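Local coordinates for protein endoglucanase A (Clostridium acetobutylicum, PDB 3IK2) that is a glycoside hydrolase family 44 endoglucanase that probably hydrolyses internal beta-1,4-glucosidic bonds of cellulose-type glucans, at residues Met1-Asn6 and Ile454-Asn459; Gln25-Ala30 and Tyr394-Phe399; Ser351-Gly356 and Tyr380-Trp385. All coordinates share one frame; numbering follows the deposited sequence.

Interaction 1: Met1-Asn6 and Ile454-Asn459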
loop_
_atom_site.group_PDB
_atom_site.type_symbol
_atom_site.label_atom_id
_atom_site.label_comp_id
_atom_site.label_asym_id
_atom_site.label_seq_id
_atom_site.Cartn_x
_atom_site.Cartn_y
_atom_site.Cartn_z
ATOM N N MET A 1 -19.509 -12.148 25.532
ATOM C CA MET A 1 -20.700 -11.681 24.738
ATOM C C MET A 1 -20.915 -12.655 23.585
ATOM O O MET A 1 -20.035 -13.449 23.272
ATOM C CB MET A 1 -20.502 -10.237 24.236
ATOM C CG MET A 1 -19.511 -10.067 23.075
ATOM S SD MET A 1 -18.910 -8.365 22.726
ATOM C CE MET A 1 -17.701 -8.164 24.032
ATOM N N ASP A 2 -22.089 -12.634 22.983
ATOM C CA ASP A 2 -22.355 -13.503 21.852
ATOM C C ASP A 2 -22.453 -12.646 20.613
ATOM O O ASP A 2 -23.065 -11.570 20.626
ATOM C CB ASP A 2 -23.652 -14.275 22.048
ATOM C CG ASP A 2 -23.552 -15.348 23.141
ATOM O OD1 ASP A 2 -22.521 -15.457 23.856
ATOM O OD2 ASP A 2 -24.536 -16.099 23.286
ATOM N N VAL A 3 -21.846 -13.129 19.539
ATOM C CA VAL A 3 -21.850 -12.431 18.279
ATOM C C VAL A 3 -22.232 -13.461 17.213
ATOM O O VAL A 3 -21.674 -14.558 17.187
ATOM C CB VAL A 3 -20.424 -11.803 18.017
ATOM C CG1 VAL A 3 -20.272 -11.293 16.577
ATOM C CG2 VAL A 3 -20.117 -10.701 19.057
ATOM N N ASN A 4 -23.194 -13.123 16.359
ATOM C CA ASN A 4 -23.562 -13.995 15.233
ATOM C C ASN A 4 -22.760 -13.641 13.999
ATOM O O ASN A 4 -22.539 -12.470 13.716
ATOM C CB ASN A 4 -25.066 -13.907 14.920
ATOM C CG ASN A 4 -25.936 -14.252 16.137
ATOM O OD1 ASN A 4 -25.674 -15.233 16.844
ATOM N ND2 ASN A 4 -26.981 -13.433 16.388
ATOM N N VAL A 5 -22.323 -14.661 13.261
ATOM C CA VAL A 5 -21.634 -14.458 11.994
ATOM C C VAL A 5 -22.321 -15.290 10.938
ATOM O O VAL A 5 -22.292 -16.524 10.980
ATOM C CB VAL A 5 -20.168 -14.891 12.068
ATOM C CG1 VAL A 5 -19.421 -14.634 10.689
ATOM C CG2 VAL A 5 -19.482 -14.214 13.268
ATOM N N ASN A 6 -22.899 -14.583 9.977
ATOM C CA ASN A 6 -23.618 -15.163 8.863
ATOM C C ASN A 6 -22.790 -15.115 7.576
ATOM O O ASN A 6 -22.541 -14.030 6.998
ATOM C CB ASN A 6 -24.956 -14.437 8.685
ATOM C CG ASN A 6 -25.877 -14.603 9.893
ATOM O OD1 ASN A 6 -25.880 -15.640 10.558
ATOM N ND2 ASN A 6 -26.681 -13.583 10.168
ATOM N N ILE A 454 -15.501 -13.408 23.217
ATOM C CA ILE A 454 -16.677 -13.479 22.382
ATOM C C ILE A 454 -16.978 -14.912 21.984
ATOM O O ILE A 454 -16.108 -15.641 21.483
ATOM C CB ILE A 454 -16.570 -12.615 21.059
ATOM C CG1 ILE A 454 -16.310 -11.134 21.340
ATOM C CG2 ILE A 454 -17.886 -12.719 20.281
ATOM C CD1 ILE A 454 -16.074 -10.297 20.038
ATOM N N ASN A 455 -18.223 -15.296 22.213
ATOM C CA ASN A 455 -18.786 -16.506 21.640
ATOM C C ASN A 455 -19.307 -16.216 20.258
ATOM O O ASN A 455 -20.284 -15.494 20.085
ATOM C CB ASN A 455 -19.910 -17.056 22.517
ATOM C CG ASN A 455 -19.415 -17.419 23.908
ATOM O OD1 ASN A 455 -18.468 -18.209 24.056
ATOM N ND2 ASN A 455 -20.014 -16.797 24.939
ATOM N N PHE A 456 -18.623 -16.754 19.263
ATOM C CA PHE A 456 -19.028 -16.520 17.904
ATOM C C PHE A 456 -19.889 -17.685 17.501
ATOM O O PHE A 456 -19.464 -18.831 17.574
ATOM C CB PHE A 456 -17.823 -16.405 16.968
ATOM C CG PHE A 456 -17.084 -15.111 17.073
ATOM C CD1 PHE A 456 -17.516 -13.987 16.349
ATOM C CD2 PHE A 456 -15.933 -15.015 17.856
ATOM C CE1 PHE A 456 -16.828 -12.785 16.422
ATOM C CE2 PHE A 456 -15.230 -13.802 17.932
ATOM C CZ PHE A 456 -15.674 -12.694 17.217
ATOM N N ASN A 457 -21.097 -17.366 17.068
ATOM C CA ASN A 457 -22.028 -18.340 16.540
ATOM C C ASN A 457 -22.047 -18.193 15.023
ATOM O O ASN A 457 -22.491 -17.180 14.508
ATOM C CB ASN A 457 -23.412 -18.103 17.174
ATOM C CG ASN A 457 -23.332 -17.946 18.688
ATOM O OD1 ASN A 457 -22.722 -18.780 19.376
ATOM N ND2 ASN A 457 -23.916 -16.866 19.220
ATOM N N PHE A 458 -21.522 -19.196 14.317
ATOM C CA PHE A 458 -21.332 -19.120 12.889
ATOM C C PHE A 458 -22.432 -19.823 12.163
ATOM O O PHE A 458 -22.746 -20.976 12.465
ATOM C CB PHE A 458 -19.994 -19.756 12.447
ATOM C CG PHE A 458 -18.761 -19.012 12.923
ATOM C CD1 PHE A 458 -18.176 -18.031 12.128
ATOM C CD2 PHE A 458 -18.180 -19.312 14.165
ATOM C CE1 PHE A 458 -17.031 -17.335 12.568
ATOM C CE2 PHE A 458 -17.047 -18.637 14.617
ATOM C CZ PHE A 458 -16.474 -17.628 13.812
ATOM N N ASN A 459 -22.960 -19.150 11.145
ATOM C CA ASN A 459 -23.948 -19.750 10.261
ATOM C C ASN A 459 -23.457 -19.662 8.837
ATOM O O ASN A 459 -23.514 -18.596 8.223
ATOM C CB ASN A 459 -25.288 -19.018 10.389
ATOM C CG ASN A 459 -25.672 -18.772 11.832
ATOM O OD1 ASN A 459 -26.212 -19.676 12.494
ATOM N ND2 ASN A 459 -25.372 -17.548 12.350
#
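Met1-Asn6 and Ile454-Asn459 meet as parallel strands whose axes diverge by only 24°. Met1 O accepts from Asn455 N to start the seam. Val3 and Val5 then each bond through N and O to two residues of the partner that lie two apart (Asn455 and Asn457, then Asn457 and Asn459), the pattern of a parallel ladder; the last bond, Asn459 N to Val5 O, spans 2.7 Å.

From Val5 CB, 3.7 Å from Phe458 CD1, the side chain forks. With CG1 anti to the backbone N (chi1 -179°), CG1 stays beside the same ring, 3.9 Å from Phe458 CD1, while CG2 is turned to the edge of the other ring, 3.7 Å from Phe456 CD1. One valine thus bridges two phenylalanines. Phe456 CE1 also receives Val3 CG1, and Ile454 CG2 lies over the centre of the Phe456 ring.

On the opposite face the pairing is polar. Asn455 ND2 reaches Asp2 OD1 at 3.0 Å, with the oxygen close to the amide plane. The equivalent bonds further along, from Asn457 ND2 to Asn4 OD1 (3.4 Å) and from Asn459 ND2 to Asn6 OD1, are weak, the latter short but bent to 125°.

The pairing joins the chain's first strand, 2-15, to strand 454-461 near the C-terminus, so both ends of the chain build the beta domain beside the barrel. Strand 2-15 is flanked on its far side by strand 415-421 and strand 454-461 by strand 494-499, where Phe495 stacks on Phe458; the Val5 and Phe456 face packs against strands 427-433 and 440-447.

Interaction 2: Gln25-Ala30 and Tyr394-Phe399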
loop_
_atom_site.group_PDB
_atom_site.type_symbol
_atom_site.label_atom_id
_atom_site.label_comp_id
_atom_site.label_asym_id
_atom_site.label_seq_id
_atom_site.Cartn_x
_atom_site.Cartn_y
_atom_site.Cartn_z
ATOM N N GLN A 25 9.166 -2.515 3.128
ATOM C CA GLN A 25 10.286 -2.930 3.956
ATOM C C GLN A 25 10.160 -4.409 4.206
ATOM O O GLN A 25 9.128 -4.878 4.673
ATOM C CB GLN A 25 10.376 -2.149 5.306
ATOM C CG GLN A 25 10.862 -0.675 5.187
ATOM C CD GLN A 25 9.736 0.265 4.783
ATOM O OE1 GLN A 25 8.562 -0.009 5.045
ATOM N NE2 GLN A 25 10.083 1.351 4.100
ATOM N N ASP A 26 11.226 -5.143 3.896
ATOM C CA ASP A 26 11.238 -6.575 4.163
ATOM C C ASP A 26 11.107 -6.958 5.639
ATOM O O ASP A 26 11.663 -6.321 6.502
ATOM C CB ASP A 26 12.466 -7.234 3.544
ATOM C CG ASP A 26 12.357 -7.313 2.035
ATOM O OD1 ASP A 26 11.229 -7.588 1.516
ATOM O OD2 ASP A 26 13.385 -7.057 1.381
ATOM N N PHE A 27 10.398 -8.055 5.864
ATOM C CA PHE A 27 10.175 -8.639 7.167
ATOM C C PHE A 27 11.105 -9.795 7.419
ATOM O O PHE A 27 11.378 -10.613 6.514
ATOM C CB PHE A 27 8.752 -9.137 7.235
ATOM C CG PHE A 27 7.725 -8.047 7.086
ATOM C CD1 PHE A 27 6.763 -8.111 6.073
ATOM C CD2 PHE A 27 7.708 -6.967 7.969
ATOM C CE1 PHE A 27 5.778 -7.132 5.953
ATOM C CE2 PHE A 27 6.736 -5.957 7.849
ATOM C CZ PHE A 27 5.772 -6.047 6.836
ATOM N N SER A 28 11.606 -9.873 8.647
ATOM C CA SER A 28 12.486 -10.988 9.029
ATOM C C SER A 28 11.770 -12.324 8.842
ATOM O O SER A 28 12.378 -13.290 8.373
ATOM C CB SER A 28 13.021 -10.829 10.480
ATOM O OG SER A 28 11.931 -10.618 11.382
ATOM N N ASN A 29 10.486 -12.391 9.199
ATOM C CA ASN A 29 9.715 -13.639 9.013
ATOM C C ASN A 29 8.206 -13.467 8.727
ATOM O O ASN A 29 7.360 -13.893 9.507
ATOM C CB ASN A 29 9.931 -14.587 10.203
ATOM C CG ASN A 29 9.410 -15.986 9.933
ATOM O OD1 ASN A 29 9.259 -16.405 8.768
ATOM N ND2 ASN A 29 9.119 -16.721 11.004
ATOM N N ALA A 30 7.878 -12.834 7.608
ATOM C CA ALA A 30 6.487 -12.652 7.226
ATOM C C ALA A 30 6.344 -12.740 5.719
ATOM O O ALA A 30 7.101 -12.099 4.964
ATOM C CB ALA A 30 5.940 -11.342 7.738
ATOM N N TYR A 394 4.102 -7.973 15.705
ATOM C CA TYR A 394 2.655 -8.167 15.516
ATOM C C TYR A 394 2.145 -7.803 14.117
ATOM O O TYR A 394 1.209 -8.404 13.638
ATOM C CB TYR A 394 1.847 -7.451 16.598
ATOM C CG TYR A 394 1.700 -8.250 17.884
ATOM C CD1 TYR A 394 0.629 -9.144 18.065
ATOM C CD2 TYR A 394 2.622 -8.101 18.927
ATOM C CE1 TYR A 394 0.488 -9.873 19.253
ATOM C CE2 TYR A 394 2.489 -8.813 20.115
ATOM C CZ TYR A 394 1.425 -9.698 20.279
ATOM O OH TYR A 394 1.320 -10.407 21.472
ATOM N N VAL A 395 2.770 -6.820 13.465
ATOM C CA VAL A 395 2.543 -6.588 12.049
ATOM C C VAL A 395 2.905 -7.860 11.258
ATOM O O VAL A 395 2.147 -8.306 10.384
ATOM C CB VAL A 395 3.306 -5.334 11.514
ATOM C CG1 VAL A 395 3.390 -5.355 9.955
ATOM C CG2 VAL A 395 2.630 -4.043 12.005
ATOM N N GLN A 396 4.042 -8.468 11.581
ATOM C CA GLN A 396 4.414 -9.677 10.860
ATOM C C GLN A 396 3.396 -10.784 11.112
ATOM O O GLN A 396 3.032 -11.493 10.186
ATOM C CB GLN A 396 5.827 -10.130 11.239
ATOM C CG GLN A 396 6.886 -9.131 10.882
ATOM C CD GLN A 396 8.284 -9.720 10.938
ATOM O OE1 GLN A 396 8.500 -10.842 10.506
ATOM N NE2 GLN A 396 9.242 -8.941 11.417
ATOM N N SER A 397 2.892 -10.905 12.343
ATOM C CA SER A 397 1.839 -11.910 12.624
ATOM C C SER A 397 0.606 -11.742 11.732
ATOM O O SER A 397 0.029 -12.724 11.305
ATOM C CB SER A 397 1.354 -11.877 14.070
ATOM O OG SER A 397 2.399 -11.763 14.985
ATOM N N ALA A 398 0.181 -10.501 11.515
ATOM C CA ALA A 398 -0.987 -10.212 10.689
ATOM C C ALA A 398 -0.778 -10.705 9.277
ATOM O O ALA A 398 -1.648 -11.393 8.741
ATOM C CB ALA A 398 -1.328 -8.726 10.715
ATOM N N PHE A 399 0.383 -10.398 8.684
ATOM C CA PHE A 399 0.719 -10.896 7.361
ATOM C C PHE A 399 0.732 -12.432 7.319
ATOM O O PHE A 399 0.180 -13.051 6.399
ATOM C CB PHE A 399 2.083 -10.353 6.907
ATOM C CG PHE A 399 2.034 -8.965 6.314
ATOM C CD1 PHE A 399 2.153 -7.829 7.126
ATOM C CD2 PHE A 399 1.890 -8.786 4.923
ATOM C CE1 PHE A 399 2.119 -6.525 6.565
ATOM C CE2 PHE A 399 1.865 -7.479 4.360
ATOM C CZ PHE A 399 1.971 -6.358 5.176
#
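Gln396 reaches Ser28 and Asn29 because its CG stands anti to its own carbonyl carbon (chi1 -62°) and the chain runs on extended from there (chi2 -166°), carrying the terminal amide off the helix to the loop. Both ends of that amide are used. OE1 accepts from Asn29 N at 2.8 Å, the donor tilted somewhat from the carbonyl plane, and NE2 gives to Ser28 OG at 3.2 Å, with the hydroxyl oxygen lying in the amide plane. Two bonds to consecutive residues fix the rotation of the amide, and NE2 has a further partner in Asn392 OD1.

The aliphatic part of Gln396 is lined by carbon: its CG lies 3.7 Å from Phe27 CD2, and its CB is the same distance from Ala30 CB. Phe27 and Gln396 run past each other in opposite directions. Beyond the glutamine, the Phe27 ring brings CE1 over the centre of one face of the Phe399 ring, 3.7 Å above its plane. The ring planes are inclined at 49°, an oblique pairing. Phe27 CZ also touches Val395 CG1, at 4.0 Å.

The loop joins barrel strands 22-23 and 34-37, whereas helix 393-403 follows the last barrel strand, 379-384. Val395 and Phe399 turn to Tyr384 of that strand, Phe399 also meets Gln367 of helix 361-376, and Tyr394 and Ser397 lean on Phe474 of strand 468-475, placing the helix between barrel and beta domain.

Interaction 3: Ser351-Gly356 and Tyr380-Trp385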
loop_
_atom_site.group_PDB
_atom_site.type_symbol
_atom_site.label_atom_id
_atom_site.label_comp_id
_atom_site.label_asym_id
_atom_site.label_seq_id
_atom_site.Cartn_x
_atom_site.Cartn_y
_atom_site.Cartn_z
ATOM N N SER A 351 -0.079 2.454 -1.460
ATOM C CA SER A 351 1.350 2.140 -1.486
ATOM C C SER A 351 2.125 2.538 -0.233
ATOM O O SER A 351 3.282 2.163 -0.091
ATOM C CB SER A 351 2.012 2.712 -2.736
ATOM O OG SER A 351 1.909 4.111 -2.721
ATOM N N GLU A 352 1.517 3.324 0.642
ATOM C CA GLU A 352 1.979 3.467 2.025
ATOM C C GLU A 352 0.800 3.565 2.997
ATOM O O GLU A 352 -0.205 4.208 2.699
ATOM C CB GLU A 352 2.871 4.684 2.207
ATOM C CG GLU A 352 4.231 4.590 1.529
ATOM C CD GLU A 352 5.040 5.865 1.684
ATOM O OE1 GLU A 352 4.900 6.515 2.753
ATOM O OE2 GLU A 352 5.821 6.199 0.750
ATOM N N TYR A 353 0.948 2.907 4.146
ATOM C CA TYR A 353 -0.023 2.949 5.243
ATOM C C TYR A 353 0.711 2.319 6.432
ATOM O O TYR A 353 1.669 1.570 6.266
ATOM C CB TYR A 353 -1.333 2.181 4.915
ATOM C CG TYR A 353 -1.121 0.675 4.848
ATOM C CD1 TYR A 353 -1.275 -0.129 5.999
ATOM C CD2 TYR A 353 -0.749 0.048 3.644
ATOM C CE1 TYR A 353 -1.046 -1.506 5.955
ATOM C CE2 TYR A 353 -0.527 -1.356 3.596
ATOM C CZ TYR A 353 -0.667 -2.110 4.765
ATOM O OH TYR A 353 -0.450 -3.466 4.728
ATOM N N ASN A 354 0.248 2.613 7.629
ATOM C CA ASN A 354 0.795 2.032 8.854
ATOM C C ASN A 354 -0.191 2.467 9.933
ATOM O O ASN A 354 -0.599 3.634 9.956
ATOM C CB ASN A 354 2.215 2.574 9.113
ATOM C CG ASN A 354 2.847 2.039 10.388
ATOM O OD1 ASN A 354 2.476 2.429 11.482
ATOM N ND2 ASN A 354 3.844 1.193 10.246
ATOM N N TYR A 355 -0.569 1.511 10.795
ATOM C CA TYR A 355 -1.550 1.699 11.874
ATOM C C TYR A 355 -0.902 1.866 13.252
ATOM O O TYR A 355 -1.599 2.034 14.236
ATOM C CB TYR A 355 -2.673 0.609 11.839
ATOM C CG TYR A 355 -3.729 1.012 10.821
ATOM C CD1 TYR A 355 -3.539 0.773 9.450
ATOM C CD2 TYR A 355 -4.876 1.723 11.218
ATOM C CE1 TYR A 355 -4.464 1.195 8.513
ATOM C CE2 TYR A 355 -5.806 2.169 10.282
ATOM C CZ TYR A 355 -5.588 1.915 8.935
ATOM O OH TYR A 355 -6.497 2.355 8.012
ATOM N N GLY A 356 0.427 1.843 13.307
ATOM C CA GLY A 356 1.164 2.069 14.558
ATOM C C GLY A 356 1.106 0.888 15.500
ATOM O O GLY A 356 0.535 -0.154 15.146
ATOM N N TYR A 380 -6.484 -3.182 -5.116
ATOM C CA TYR A 380 -5.654 -3.977 -6.002
ATOM C C TYR A 380 -4.242 -4.225 -5.446
ATOM O O TYR A 380 -3.633 -5.259 -5.705
ATOM C CB TYR A 380 -5.548 -3.269 -7.358
ATOM C CG TYR A 380 -4.733 -4.000 -8.422
ATOM C CD1 TYR A 380 -5.289 -5.038 -9.153
ATOM C CD2 TYR A 380 -3.408 -3.605 -8.732
ATOM C CE1 TYR A 380 -4.548 -5.714 -10.163
ATOM C CE2 TYR A 380 -2.652 -4.262 -9.745
ATOM C CZ TYR A 380 -3.242 -5.323 -10.450
ATOM O OH TYR A 380 -2.550 -6.007 -11.449
ATOM N N PHE A 381 -3.724 -3.259 -4.705
ATOM C CA PHE A 381 -2.313 -3.249 -4.307
ATOM C C PHE A 381 -2.191 -2.491 -2.982
ATOM O O PHE A 381 -2.817 -1.438 -2.783
ATOM C CB PHE A 381 -1.479 -2.576 -5.413
ATOM C CG PHE A 381 0.037 -2.626 -5.189
ATOM C CD1 PHE A 381 0.812 -3.615 -5.803
ATOM C CD2 PHE A 381 0.678 -1.660 -4.399
ATOM C CE1 PHE A 381 2.224 -3.661 -5.607
ATOM C CE2 PHE A 381 2.073 -1.702 -4.192
ATOM C CZ PHE A 381 2.845 -2.710 -4.793
ATOM N N ALA A 382 -1.396 -3.022 -2.065
ATOM C CA ALA A 382 -1.088 -2.274 -0.858
ATOM C C ALA A 382 0.289 -2.691 -0.342
ATOM O O ALA A 382 0.629 -3.863 -0.381
ATOM C CB ALA A 382 -2.160 -2.507 0.207
ATOM N N THR A 383 1.056 -1.709 0.102
ATOM C CA THR A 383 2.374 -1.907 0.648
ATOM C C THR A 383 2.488 -1.120 1.981
ATOM O O THR A 383 2.347 0.112 2.043
ATOM C CB THR A 383 3.529 -1.595 -0.369
ATOM O OG1 THR A 383 3.231 -0.436 -1.148
ATOM C CG2 THR A 383 3.744 -2.751 -1.339
ATOM N N TYR A 384 2.660 -1.883 3.053
ATOM C CA TYR A 384 2.912 -1.377 4.375
ATOM C C TYR A 384 4.234 -0.599 4.363
ATOM O O TYR A 384 5.145 -0.936 3.598
ATOM C CB TYR A 384 3.014 -2.607 5.277
ATOM C CG TYR A 384 3.599 -2.387 6.644
ATOM C CD1 TYR A 384 2.780 -1.997 7.708
ATOM C CD2 TYR A 384 4.951 -2.611 6.883
ATOM C CE1 TYR A 384 3.294 -1.803 8.948
ATOM C CE2 TYR A 384 5.480 -2.427 8.146
ATOM C CZ TYR A 384 4.635 -2.027 9.177
ATOM O OH TYR A 384 5.120 -1.837 10.455
ATOM N N TRP A 385 4.304 0.452 5.191
ATOM C CA TRP A 385 5.491 1.266 5.410
ATOM C C TRP A 385 5.869 1.183 6.903
ATOM O O TRP A 385 5.055 1.511 7.769
ATOM C CB TRP A 385 5.300 2.748 4.997
ATOM C CG TRP A 385 6.596 3.508 5.101
ATOM C CD1 TRP A 385 7.132 4.067 6.242
ATOM C CD2 TRP A 385 7.550 3.781 4.035
ATOM N NE1 TRP A 385 8.359 4.646 5.952
ATOM C CE2 TRP A 385 8.633 4.490 4.612
ATOM C CE3 TRP A 385 7.581 3.510 2.653
ATOM C CZ2 TRP A 385 9.748 4.904 3.861
ATOM C CZ3 TRP A 385 8.699 3.929 1.900
ATOM C CH2 TRP A 385 9.758 4.618 2.510
#
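Ser351-Gly356 and Tyr380-Trp385 run in broadly the same sense, 53° apart over their touching parts, and are tied by the backbone bond from Trp385 N to Tyr353 O (3.1 Å), met nearly straight on at the oxygen. Two residues earlier on each segment, Thr383 OG1 donates to Ser351 O at 2.8 Å, approaching from above the carbonyl plane; Asn24 ND2 is a second donor to that oxygen.

Tyr353 lays one face of its ring against the backbone of 382-384. Its CG sits between the backbone N and the carbonyl carbon (chi1 69°), which turns the ring that way. Tyr384 CA stands over the face, 3.9 Å from the centroid of the Tyr353 ring, in a CH-pi contact, while Ala382 CB approaches Tyr353 CE2. Glu352 instead runs alongside Trp385, pointing the same way: its CD is 3.6 Å from Trp385 CE3, and carboxylate and indole planes are inclined by 29°. OE1 lies above one indole face, offset toward the rim.

Asn354 works at both ends of its amide. OD1 accepts from Gly356 N at 2.8 Å, an Asx turn that fixes the bend after the strand, while ND2, bonded to Trp385 O at 2.8 Å, ties that bend to 380-385; Glu358 OE2 is a second partner of ND2.

The Glu352 carboxylate is further gripped by a salt bridge from OE2 to Arg36 NH1 and a hydrogen bond between OE1 and Tyr279 OH. With the Trp385 ring alongside, these two bonds restrict its rotation. Many retaining (beta/alpha)8 glycosidases carry their nucleophilic glutamate at the C-terminal end of the seventh strand, and the position of Glu352 is consistent with that role.

In the fold
Interactions 2 and 3 form one continuous region, their centres about 13 Å apart. Tyr384 is one joint: its CD2 lies 3.5 Å from Phe27 CZ, and its CZ 3.6 Å from Val395 CG1. Gln25 OE1 is another, 3.3 Å from Trp385 CA. Interaction 3 is central: its centre lies about 3 Å from the centre of the chain, at the barrel end where catalysis is expected. A glycerol, probably from the crystallisation liquor, takes a hydrogen bond with Asp26 N, so it sits on the 25-30 loop and may mark a pocket. Interaction 1, in the beta domain, touches neither, its centre about 29 and 30 Å from theirs. The calcium ligands belong to none of the three.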